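Local coordinates for protein butyryl-CoA dehydrogenase (Marinomonas mediterranea, PDB 6CXT) that binds flavin-adenine dinucleotide and belongs to the acyl-CoA dehydrogenase family of flavoproteins, at residues A237-D240 / W241-C244; N312-A315 / V316-K320; C94-P97 / I98-G102. One frame throughout, in Å; residues are numbered along the deposited sequence. Where two conformers were deposited one is given.

Interaction 1: residues A237-D240 / W241-C244; sequences ASMD and WERC. With FK4 (S-[2-({N-[(2R)-2-hydroxy-4-{[(R)-hydroxy(oxo)-lambda~5~-phosphanyl]oxy}-3,3-dimethylbutanoyl]-beta-alanyl}amino)ethyl] 1H-pyrrole-2-carbothioate), chain C.
Trp241 meets Ala237 one turn back on the same helix: its backbone N donates to Ala237 O at 3.2 Å, and the indole carbon CD1 approaches that oxygen obliquely, 3.3 Å away from Ala237 O. Farther out, the ring forms a cation-pi contact with Lys306, and its NE1 makes a weak hydrogen bond to Glu100 on helix 81-101. Glu242, bonded through its backbone N to Ser238 O, sends CG away from that nitrogen (chi1 -173°) and continues extended. The side chain runs alongside the bent chain of Met239, with Glu242 OE2 3.6 Å from Met239 CE. Ser363 OG is hydrogen-bonded to the same carboxylate oxygen. At Arg243 the turn is closed by its N and Met239 O, 2.8 Å apart, and the two side chains cross almost perpendicularly. Met239 CB sits over the centre of one guanidinium face, 3.6 Å from Arg243 CZ. Arg243 NH2 forks between two oxygens of FK4, 2.8 Å to O26 and 3.1 Å to O27. Since NE is also hydrogen-bonded, to Ser363 O, bonds at both NE and NH2 limit the rotation of the guanidinium. Cys244 N completes the series with a weak bond to Asp240 O. One helix face thus lines the FK4 pocket while another packs into the protein, as befits a pocket-lining helix of the acyl-CoA dehydrogenase C-terminal domain.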
ATOM      1  N   ALA B 237      -2.993  15.008  28.764  1.00 20.39           N
ATOM      2  CA  ALA B 237      -2.073  16.106  28.538  1.00 21.44           C
ATOM      3  C   ALA B 237      -0.614  15.637  28.437  1.00 22.26           C
ATOM      4  O   ALA B 237       0.217  16.201  27.701  1.00 22.57           O
ATOM      5  CB  ALA B 237      -2.185  17.155  29.646  1.00 22.04           C
ATOM      6  N   SER B 238      -0.309  14.586  29.160  1.00 21.99           N
ATOM      7  CA  SER B 238       1.069  14.057  29.147  1.00 25.18           C
ATOM      8  C   SER B 238       1.307  13.324  27.784  1.00 23.20           C
ATOM      9  O   SER B 238       2.366  13.435  27.223  1.00 22.29           O
ATOM     10  CB  SER B 238       1.263  13.182  30.368  1.00 27.03           C
ATOM     11  OG  SER B 238       1.503  11.834  30.137  1.00 35.48           O
ATOM     12  N   MET B 239       0.307  12.597  27.310  1.00 21.08           N
ATOM     13  CA  MET B 239       0.363  11.970  25.953  1.00 21.61           C
ATOM     14  C   MET B 239       0.425  13.038  24.862  1.00 23.46           C
ATOM     15  O   MET B 239       1.071  12.844  23.846  1.00 20.66           O
ATOM     16  CB  MET B 239      -0.799  11.045  25.726  1.00 21.21           C
ATOM     17  CG  MET B 239      -0.710   9.732  26.454  1.00 20.71           C
ATOM     18  SD  MET B 239       0.896   8.882  26.164  1.00 24.51           S
ATOM     19  CE  MET B 239       1.820   9.285  27.677  1.00 21.51           C
ATOM     20  N   ASP B 240      -0.193  14.193  25.085  1.00 21.34           N
ATOM     21  CA  ASP B 240      -0.019  15.267  24.108  1.00 22.25           C
ATOM     22  C   ASP B 240       1.432  15.696  24.007  1.00 23.30           C
ATOM     23  O   ASP B 240       1.953  15.923  22.905  1.00 22.17           O
ATOM     24  CB  ASP B 240      -0.968  16.428  24.362  1.00 25.05           C
ATOM     25  CG  ASP B 240      -1.126  17.305  23.147  1.00 27.32           C
ATOM     26  OD1 ASP B 240      -1.668  16.810  22.116  1.00 30.15           O
ATOM     27  OD2 ASP B 240      -0.701  18.475  23.211  1.00 29.11           O
ATOM     28  N   TRP B 241       2.123  15.762  25.144  1.00 19.42           N
ATOM     29  CA  TRP B 241       3.537  16.040  25.147  1.00 21.04           C
ATOM     30  C   TRP B 241       4.360  14.889  24.529  1.00 19.58           C
ATOM     31  O   TRP B 241       5.274  15.136  23.737  1.00 23.67           O
ATOM     32  CB  TRP B 241       4.065  16.274  26.598  1.00 22.37           C
ATOM     33  CG  TRP B 241       3.802  17.684  27.062  1.00 24.33           C
ATOM     34  CD1 TRP B 241       2.836  18.108  27.973  1.00 25.44           C
ATOM     35  CD2 TRP B 241       4.506  18.843  26.651  1.00 25.09           C
ATOM     36  NE1 TRP B 241       2.901  19.473  28.121  1.00 25.51           N
ATOM     37  CE2 TRP B 241       3.920  19.956  27.339  1.00 28.14           C
ATOM     38  CE3 TRP B 241       5.568  19.072  25.762  1.00 24.36           C
ATOM     39  CZ2 TRP B 241       4.334  21.254  27.119  1.00 26.67           C
ATOM     40  CZ3 TRP B 241       6.006  20.347  25.581  1.00 26.44           C
ATOM     41  CH2 TRP B 241       5.395  21.441  26.278  1.00 27.86           C
ATOM     42  N   GLU B 242       4.071  13.680  24.943  1.00 19.01           N
ATOM     43  CA  GLU B 242       4.886  12.517  24.527  1.00 20.61           C
ATOM     44  C   GLU B 242       4.689  12.218  23.018  1.00 20.35           C
ATOM     45  O   GLU B 242       5.652  12.056  22.274  1.00 19.91           O
ATOM     46  CB  GLU B 242       4.510  11.297  25.345  1.00 22.65           C
ATOM     47  CG  GLU B 242       5.445  10.136  25.068  1.00 25.86           C
ATOM     48  CD  GLU B 242       5.118   8.940  25.929  1.00 28.35           C
ATOM     49  OE1 GLU B 242       5.647   8.868  27.046  1.00 31.90           O
ATOM     50  OE2 GLU B 242       4.352   8.052  25.511  1.00 28.67           O
ATOM     51  N   ARG B 243       3.436  12.182  22.579  1.00 19.04           N
ATOM     52  CA  ARG B 243       3.104  11.844  21.181  1.00 19.10           C
ATOM     53  C   ARG B 243       3.707  12.890  20.254  1.00 20.76           C
ATOM     54  O   ARG B 243       4.076  12.576  19.128  1.00 21.02           O
ATOM     55  CB  ARG B 243       1.585  11.773  21.015  1.00 17.58           C
ATOM     56  CG  ARG B 243       0.968  10.500  21.621  1.00 15.91           C
ATOM     57  CD  ARG B 243      -0.556  10.660  21.570  1.00 17.91           C
ATOM     58  NE  ARG B 243      -1.177   9.607  22.360  1.00 19.74           N
ATOM     59  CZ  ARG B 243      -2.434   9.655  22.836  1.00 20.67           C
ATOM     60  NH1 ARG B 243      -3.183  10.732  22.637  1.00 19.80           N
ATOM     61  NH2 ARG B 243      -2.925   8.631  23.538  1.00 19.71           N
ATOM     62  N   CYS B 244       3.810  14.130  20.738  1.00 19.30           N
ATOM     63  CA  CYS B 244       4.380  15.228  19.962  1.00 21.75           C
ATOM     64  C   CYS B 244       5.913  15.197  19.954  1.00 22.84           C
ATOM     65  O   CYS B 244       6.553  15.176  18.855  1.00 22.97           O
ATOM     66  CB  CYS B 244       3.916  16.587  20.513  1.00 20.95           C
ATOM     67  SG  CYS B 244       4.453  18.025  19.533  1.00 25.94           S
TER
HETATM   68  O01 FK4 C 100      -8.066  12.046  24.840  1.00 24.35           O
HETATM   69  P02 FK4 C 100      -8.782  11.062  25.823  1.00 27.76           P
HETATM   70  O03 FK4 C 100      -8.474   9.534  25.642  1.00 25.44           O
HETATM   71  C04 FK4 C 100      -8.296   9.026  24.351  1.00 24.44           C
HETATM   72  C05 FK4 C 100      -8.615   7.571  24.189  1.00 26.00           C
HETATM   73  C06 FK4 C 100      -8.311   7.185  22.717  1.00 25.44           C
HETATM   74  C07 FK4 C 100     -10.118   7.376  24.527  1.00 25.66           C
HETATM   75  C08 FK4 C 100      -7.812   6.690  25.182  1.00 24.19           C
HETATM   76  O09 FK4 C 100      -8.318   5.382  25.286  1.00 25.71           O
HETATM   77  C10 FK4 C 100      -6.297   6.671  24.894  1.00 24.13           C
HETATM   78  N11 FK4 C 100      -5.779   5.341  24.607  1.00 22.76           N
HETATM   79  C12 FK4 C 100      -4.399   5.215  24.301  1.00 23.12           C
HETATM   80  C13 FK4 C 100      -3.551   4.934  25.562  1.00 22.02           C
HETATM   81  C14 FK4 C 100      -2.160   5.388  25.429  1.00 21.27           C
HETATM   82  N15 FK4 C 100      -1.318   4.636  26.255  1.00 21.89           N
HETATM   83  C16 FK4 C 100       0.101   4.985  26.340  1.00 19.96           C
HETATM   84  C17 FK4 C 100       0.702   4.593  27.703  1.00 20.14           C
HETATM   85  S18 FK4 C 100       2.237   5.413  28.030  1.00 25.99           S
HETATM   86  C19 FK4 C 100       3.289   4.824  26.702  1.00 27.39           C
HETATM   87  C20 FK4 C 100       4.635   5.314  27.062  1.00 28.49           C
HETATM   88  C21 FK4 C 100       5.848   4.943  26.526  1.00 34.29           C
HETATM   89  C22 FK4 C 100       6.811   5.729  27.193  1.00 29.40           C
HETATM   90  C23 FK4 C 100       6.149   6.558  28.132  1.00 33.58           C
HETATM   91  N24 FK4 C 100       4.821   6.327  28.061  1.00 26.49           N
HETATM   92  O25 FK4 C 100       2.946   3.804  26.063  1.00 23.75           O
HETATM   93  O26 FK4 C 100      -1.789   6.326  24.727  1.00 21.54           O
HETATM   94  O27 FK4 C 100      -5.539   7.698  24.832  1.00 24.87           O
HETATM   95  O28 FK4 C 100      -8.390  11.444  27.212  1.00 28.79           O

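Interaction 2: residues N312-A315 / V316-K320; sequences NTKA and VAMSK
Asn312 and Val316 stand side by side at the start of helix 313-338, where Asn312 occupies the N-cap position. Its carbonyl receives the amide of Val316, with Asn312 O 3.1 Å from Val316 N, but its side chain makes no capping bond. Instead CG sits between the backbone N and the carbonyl carbon (chi1 55°), a rotation that carries the amide along the flank of the valine, with ND2 3.5 Å from Val316 CG2. That nitrogen is a polar group in buried surroundings, and Asp240 on helix 231-245 accepts a hydrogen bond from it.

Thr313 contributes through its backbone: its O takes the amide of Ala317 at 2.8 Å from Ala317 N, and Ala317 CB rests 3.4 Å from that same Thr313 O. The hydroxyl of Thr313 is bonded to Asp311. These are the first turns of a long helix in the helical C-terminal domain of the acyl-CoA dehydrogenase fold, packed between helices 231-245, 279-306 and 366-377.

Lys314 lies along Met318, both chains pointing the same way. The lysine touches with its aliphatic part, CG meeting Met318 CE at 3.9 Å, while Met318 CG comes within 3.2 Å of Lys314 O. Met318 stays extended beyond CG, which is what lets its methyl travel out to the lysine. Its backbone N is bonded to Lys314 O. Ala315 O accepts from Ser319 N at 3.0 Å, and Ala315, a small residue, packs through its side chain against Glu293 of the second subunit.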
ATOM      1  N   ASN B 312      -4.703  21.109  19.807  1.00 26.27           N
ATOM      2  CA  ASN B 312      -3.718  20.561  18.837  1.00 25.62           C
ATOM      3  C   ASN B 312      -3.670  19.042  18.774  1.00 22.23           C
ATOM      4  O   ASN B 312      -2.716  18.501  18.266  1.00 19.86           O
ATOM      5  CB  ASN B 312      -2.331  21.054  19.164  1.00 25.75           C
ATOM      6  CG  ASN B 312      -1.962  20.734  20.588  1.00 28.67           C
ATOM      7  OD1 ASN B 312      -2.206  21.546  21.508  1.00 30.94           O
ATOM      8  ND2 ASN B 312      -1.441  19.555  20.808  1.00 22.93           N
ATOM      9  N   THR B 313      -4.677  18.366  19.289  1.00 20.94           N
ATOM     10  CA  THR B 313      -4.664  16.935  19.427  1.00 21.56           C
ATOM     11  C   THR B 313      -4.652  16.250  18.054  1.00 21.17           C
ATOM     12  O   THR B 313      -3.923  15.236  17.865  1.00 18.28           O
ATOM     13  CB  THR B 313      -5.889  16.452  20.236  1.00 25.17           C
ATOM     14  OG1 THR B 313      -5.768  16.963  21.561  1.00 27.98           O
ATOM     15  CG2 THR B 313      -5.923  14.931  20.329  1.00 23.69           C
ATOM     16  N   LYS B 314      -5.470  16.755  17.113  1.00 19.54           N
ATOM     17  CA  LYS B 314      -5.488  16.158  15.746  1.00 19.35           C
ATOM     18  C   LYS B 314      -4.098  16.189  15.112  1.00 19.00           C
ATOM     19  O   LYS B 314      -3.633  15.154  14.638  1.00 18.99           O
ATOM     20  CB  LYS B 314      -6.480  16.905  14.849  1.00 19.26           C
ATOM     21  CG  LYS B 314      -6.720  16.235  13.466  1.00 22.44           C
ATOM     22  CD  LYS B 314      -7.803  17.011  12.705  1.00 23.87           C
ATOM     23  CE  LYS B 314      -7.209  18.336  12.218  1.00 25.19           C
ATOM     24  NZ  LYS B 314      -8.263  19.005  11.465  1.00 28.29           N
ATOM     25  N   ALA B 315      -3.432  17.349  15.138  1.00 17.52           N
ATOM     26  CA  ALA B 315      -2.116  17.480  14.532  1.00 17.70           C
ATOM     27  C   ALA B 315      -1.106  16.560  15.197  1.00 18.86           C
ATOM     28  O   ALA B 315      -0.202  16.014  14.518  1.00 17.75           O
ATOM     29  CB  ALA B 315      -1.606  18.912  14.601  1.00 19.23           C
ATOM     30  N   VAL B 316      -1.200  16.438  16.531  1.00 16.83           N
ATOM     31  CA  VAL B 316      -0.264  15.566  17.266  1.00 16.65           C
ATOM     32  C   VAL B 316      -0.508  14.094  16.947  1.00 16.66           C
ATOM     33  O   VAL B 316       0.442  13.309  16.720  1.00 15.24           O
ATOM     34  CB  VAL B 316      -0.301  15.867  18.808  1.00 17.29           C
ATOM     35  CG1 VAL B 316       0.415  14.752  19.595  1.00 18.65           C
ATOM     36  CG2 VAL B 316       0.391  17.196  19.078  1.00 17.86           C
ATOM     37  N   ALA B 317      -1.767  13.693  16.924  1.00 15.37           N
ATOM     38  CA  ALA B 317      -2.050  12.319  16.597  1.00 15.21           C
ATOM     39  C   ALA B 317      -1.613  12.020  15.113  1.00 15.69           C
ATOM     40  O   ALA B 317      -1.099  10.928  14.846  1.00 14.92           O
ATOM     41  CB  ALA B 317      -3.538  12.029  16.763  1.00 15.02           C
ATOM     42  N   MET B 318      -1.867  12.952  14.179  1.00 13.98           N
ATOM     43  CA  MET B 318      -1.423  12.726  12.797  1.00 15.18           C
ATOM     44  C   MET B 318       0.105  12.586  12.734  1.00 15.44           C
ATOM     45  O   MET B 318       0.618  11.730  11.999  1.00 16.34           O
ATOM     46  CB  MET B 318      -1.896  13.870  11.885  1.00 15.29           C
ATOM     47  CG  MET B 318      -3.411  13.845  11.680  1.00 16.31           C
ATOM     48  SD  MET B 318      -3.776  15.074  10.393  1.00 19.39           S
ATOM     49  CE  MET B 318      -5.493  14.604  10.126  1.00 16.63           C
ATOM     50  N   SER B 319       0.832  13.408  13.470  1.00 15.34           N
ATOM     51  CA  SER B 319       2.275  13.375  13.457  0.74 15.29           C
ATOM     52  C   SER B 319       2.809  12.092  14.022  1.00 15.95           C
ATOM     53  O   SER B 319       3.720  11.447  13.419  1.00 14.56           O
ATOM     54  CB  SER B 319       2.798  14.566  14.240  0.74 15.43           C
ATOM     55  OG  SER B 319       4.200  14.567  14.324  0.74 13.72           O
ATOM     56  N   LYS B 320       2.250  11.684  15.185  1.00 14.04           N
ATOM     57  CA  LYS B 320       2.683  10.426  15.853  1.00 14.77           C
ATOM     58  C   LYS B 320       2.483   9.261  14.849  1.00 14.38           C
ATOM     59  O   LYS B 320       3.360   8.382  14.665  1.00 13.85           O
ATOM     60  CB  LYS B 320       1.789  10.161  17.105  1.00 14.80           C
ATOM     61  CG  LYS B 320       2.309   9.070  18.039  1.00 16.84           C
ATOM     62  CD  LYS B 320       2.104   7.638  17.553  1.00 15.28           C
ATOM     63  CE  LYS B 320       2.219   6.657  18.709  1.00 15.58           C
ATOM     64  NZ  LYS B 320       2.092   5.196  18.349  1.00 15.55           N
TER

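Interaction 3: residues C94-P97 / I98-G102; sequences CSMP and ILEHG
Two bends, chi2 at -53° and chi3 at -66°, fold the chain of Met96 over so that its methyl reaches Leu99, whose CG is set opposite the backbone N (chi1 -179°). The two side chains then lie next to each other and point the same way, with Met96 CE 3.9 Å from Leu99 CD2. Beneath them Leu99 N lies 2.9 Å from Ser95 O, in the straightest of the four backbone bonds joining 94-97 to 98-102.

Ile98 turns differently. Its CG1 branch runs back along the helix over the carbonyl of Cys94, CG1 lying 3.3 Å from Cys94 O, and its terminal CD1 stays near the same oxygen, which also accepts the amide of Ile98. Its side chain also packs against Leu111 and Leu114 of helix 104-114.

Pro97 makes this a proline-kinked helix: having no N-H, its nitrogen cannot bond to the turn before, and helix 81-101 bends there. The helix belongs to the helical N-terminal domain of the acyl-CoA dehydrogenase fold, and the proline ring faces Ile234 and Ser238 of helix 231-245.

The turns after the proline keep their bonds. Glu100 N donates to Met96 O, 2.8 Å away, and the first carbons of the glutamate lie against the same carbonyl, Glu100 CG being 3.1 Å from Met96 O. Pro97 O serves His101 in two ways: it takes a weak hydrogen bond from His101 N at 2.9 Å, and it lies at the edge of the imidazole, near the ring plane, 3.7 Å from His101 CD2. Gly102 N follows with a bond to Ile98 O at 2.8 Å, while the backbone of His101 is bonded to Gly226.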
ATOM      1  N   CYS B  94       6.602  12.309  32.281  1.00 20.54           N
ATOM      2  CA  CYS B  94       6.786  12.399  33.743  1.00 22.44           C
ATOM      3  C   CYS B  94       7.128  13.815  34.191  1.00 23.92           C
ATOM      4  O   CYS B  94       6.339  14.406  34.978  1.00 27.29           O
ATOM      5  CB  CYS B  94       7.824  11.387  34.243  1.00 21.25           C
ATOM      6  SG  CYS B  94       7.432   9.676  33.782  1.00 23.17           S
ATOM      7  N   SER B  95       8.264  14.354  33.737  1.00 21.24           N
ATOM      8  CA  SER B  95       8.635  15.732  34.088  1.00 25.54           C
ATOM      9  C   SER B  95       7.589  16.768  33.670  1.00 30.09           C
ATOM     10  O   SER B  95       7.313  17.696  34.430  1.00 24.89           O
ATOM     11  CB  SER B  95      10.007  16.153  33.561  1.00 24.33           C
ATOM     12  OG  SER B  95      10.997  15.215  33.969  1.00 25.90           O
ATOM     13  N   MET B  96       6.992  16.624  32.483  1.00 25.39           N
ATOM     14  CA  MET B  96       6.008  17.627  32.074  1.00 26.85           C
ATOM     15  C   MET B  96       4.687  17.637  32.899  1.00 27.97           C
ATOM     16  O   MET B  96       4.241  18.718  33.307  1.00 29.61           O
ATOM     17  CB  MET B  96       5.763  17.578  30.539  1.00 27.15           C
ATOM     18  CG  MET B  96       7.006  17.944  29.739  1.00 26.80           C
ATOM     19  SD  MET B  96       7.815  19.520  30.147  1.00 32.70           S
ATOM     20  CE  MET B  96       6.523  20.654  29.630  1.00 32.02           C
ATOM     21  N   PRO B  97       4.068  16.471  33.186  1.00 27.72           N
ATOM     22  CA  PRO B  97       2.903  16.569  34.047  1.00 28.95           C
ATOM     23  C   PRO B  97       3.233  17.077  35.470  1.00 32.29           C
ATOM     24  O   PRO B  97       2.368  17.690  36.118  1.00 29.74           O
ATOM     25  CB  PRO B  97       2.377  15.151  34.161  1.00 30.27           C
ATOM     26  CG  PRO B  97       3.247  14.317  33.327  1.00 32.34           C
ATOM     27  CD  PRO B  97       4.168  15.152  32.533  1.00 31.12           C
ATOM     28  N   ILE B  98       4.445  16.798  35.936  1.00 30.73           N
ATOM     29  CA  ILE B  98       4.893  17.314  37.219  1.00 29.61           C
ATOM     30  C   ILE B  98       4.950  18.829  37.124  1.00 31.07           C
ATOM     31  O   ILE B  98       4.388  19.505  37.995  1.00 31.24           O
ATOM     32  CB  ILE B  98       6.250  16.714  37.650  1.00 27.61           C
ATOM     33  CG1 ILE B  98       6.005  15.278  38.112  1.00 25.43           C
ATOM     34  CG2 ILE B  98       6.937  17.563  38.756  1.00 25.43           C
ATOM     35  CD1 ILE B  98       7.276  14.438  38.232  1.00 26.51           C
ATOM     36  N   LEU B  99       5.659  19.340  36.105  1.00 28.29           N
ATOM     37  CA  LEU B  99       5.714  20.763  35.822  1.00 29.71           C
ATOM     38  C   LEU B  99       4.316  21.388  35.711  1.00 32.64           C
ATOM     39  O   LEU B  99       4.074  22.441  36.310  1.00 36.84           O
ATOM     40  CB  LEU B  99       6.556  21.085  34.577  1.00 26.71           C
ATOM     41  CG  LEU B  99       6.712  22.560  34.176  1.00 30.34           C
ATOM     42  CD1 LEU B  99       7.496  23.362  35.240  1.00 30.63           C
ATOM     43  CD2 LEU B  99       7.420  22.680  32.841  1.00 29.75           C
ATOM     44  N   GLU B 100       3.392  20.740  35.007  1.00 31.00           N
ATOM     45  CA  GLU B 100       2.080  21.332  34.744  1.00 33.18           C
ATOM     46  C   GLU B 100       1.037  21.206  35.842  1.00 33.07           C
ATOM     47  O   GLU B 100       0.100  22.005  35.877  1.00 34.38           O
ATOM     48  CB  GLU B 100       1.516  20.833  33.404  1.00 34.01           C
ATOM     49  CG  GLU B 100       2.512  21.130  32.290  1.00 38.56           C
ATOM     50  CD  GLU B 100       1.962  20.872  30.911  1.00 37.52           C
ATOM     51  OE1 GLU B 100       1.148  19.932  30.720  1.00 37.28           O
ATOM     52  OE2 GLU B 100       2.366  21.650  30.030  1.00 39.50           O
ATOM     53  N   HIS B 101       1.183  20.222  36.720  1.00 31.16           N
ATOM     54  CA  HIS B 101       0.124  19.850  37.675  1.00 32.63           C
ATOM     55  C   HIS B 101       0.584  19.553  39.079  1.00 34.09           C
ATOM     56  O   HIS B 101      -0.246  19.215  39.935  1.00 36.83           O
ATOM     57  CB  HIS B 101      -0.652  18.651  37.181  1.00 33.49           C
ATOM     58  CG  HIS B 101      -1.300  18.885  35.860  1.00 39.83           C
ATOM     59  ND1 HIS B 101      -2.467  19.612  35.721  1.00 40.12           N
ATOM     60  CD2 HIS B 101      -0.912  18.543  34.608  1.00 39.33           C
ATOM     61  CE1 HIS B 101      -2.778  19.688  34.440  1.00 41.66           C
ATOM     62  NE2 HIS B 101      -1.853  19.043  33.745  1.00 41.88           N
ATOM     63  N   GLY B 102       1.882  19.613  39.299  1.00 32.09           N
ATOM     64  CA  GLY B 102       2.411  19.435  40.653  1.00 35.33           C
ATOM     65  C   GLY B 102       2.264  20.739  41.462  1.00 36.28           C
ATOM     66  O   GLY B 102       2.365  21.853  40.899  1.00 31.20           O
TER

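All three contacts rest on the same backbone pattern, bonds from an N-H to the carbonyl four residues earlier, yet their side chains do different work. Interaction 1 is buried nearest the centre of the chain and is the one whose arginine holds FK4. It touches both others. Towards interaction 2 an acid meets an amide, and Val316 packs on Arg243 and Cys244. Towards interaction 3 the contact is indole on methionine and serine on proline, with a weak indole-to-carboxylate bond. Interactions 1 and 2 share the C-terminal domain; interaction 3, only partly buried, lies in the N-terminal one, about 21 Å from interaction 2 between centres. Interaction 2 alone reaches a second subunit.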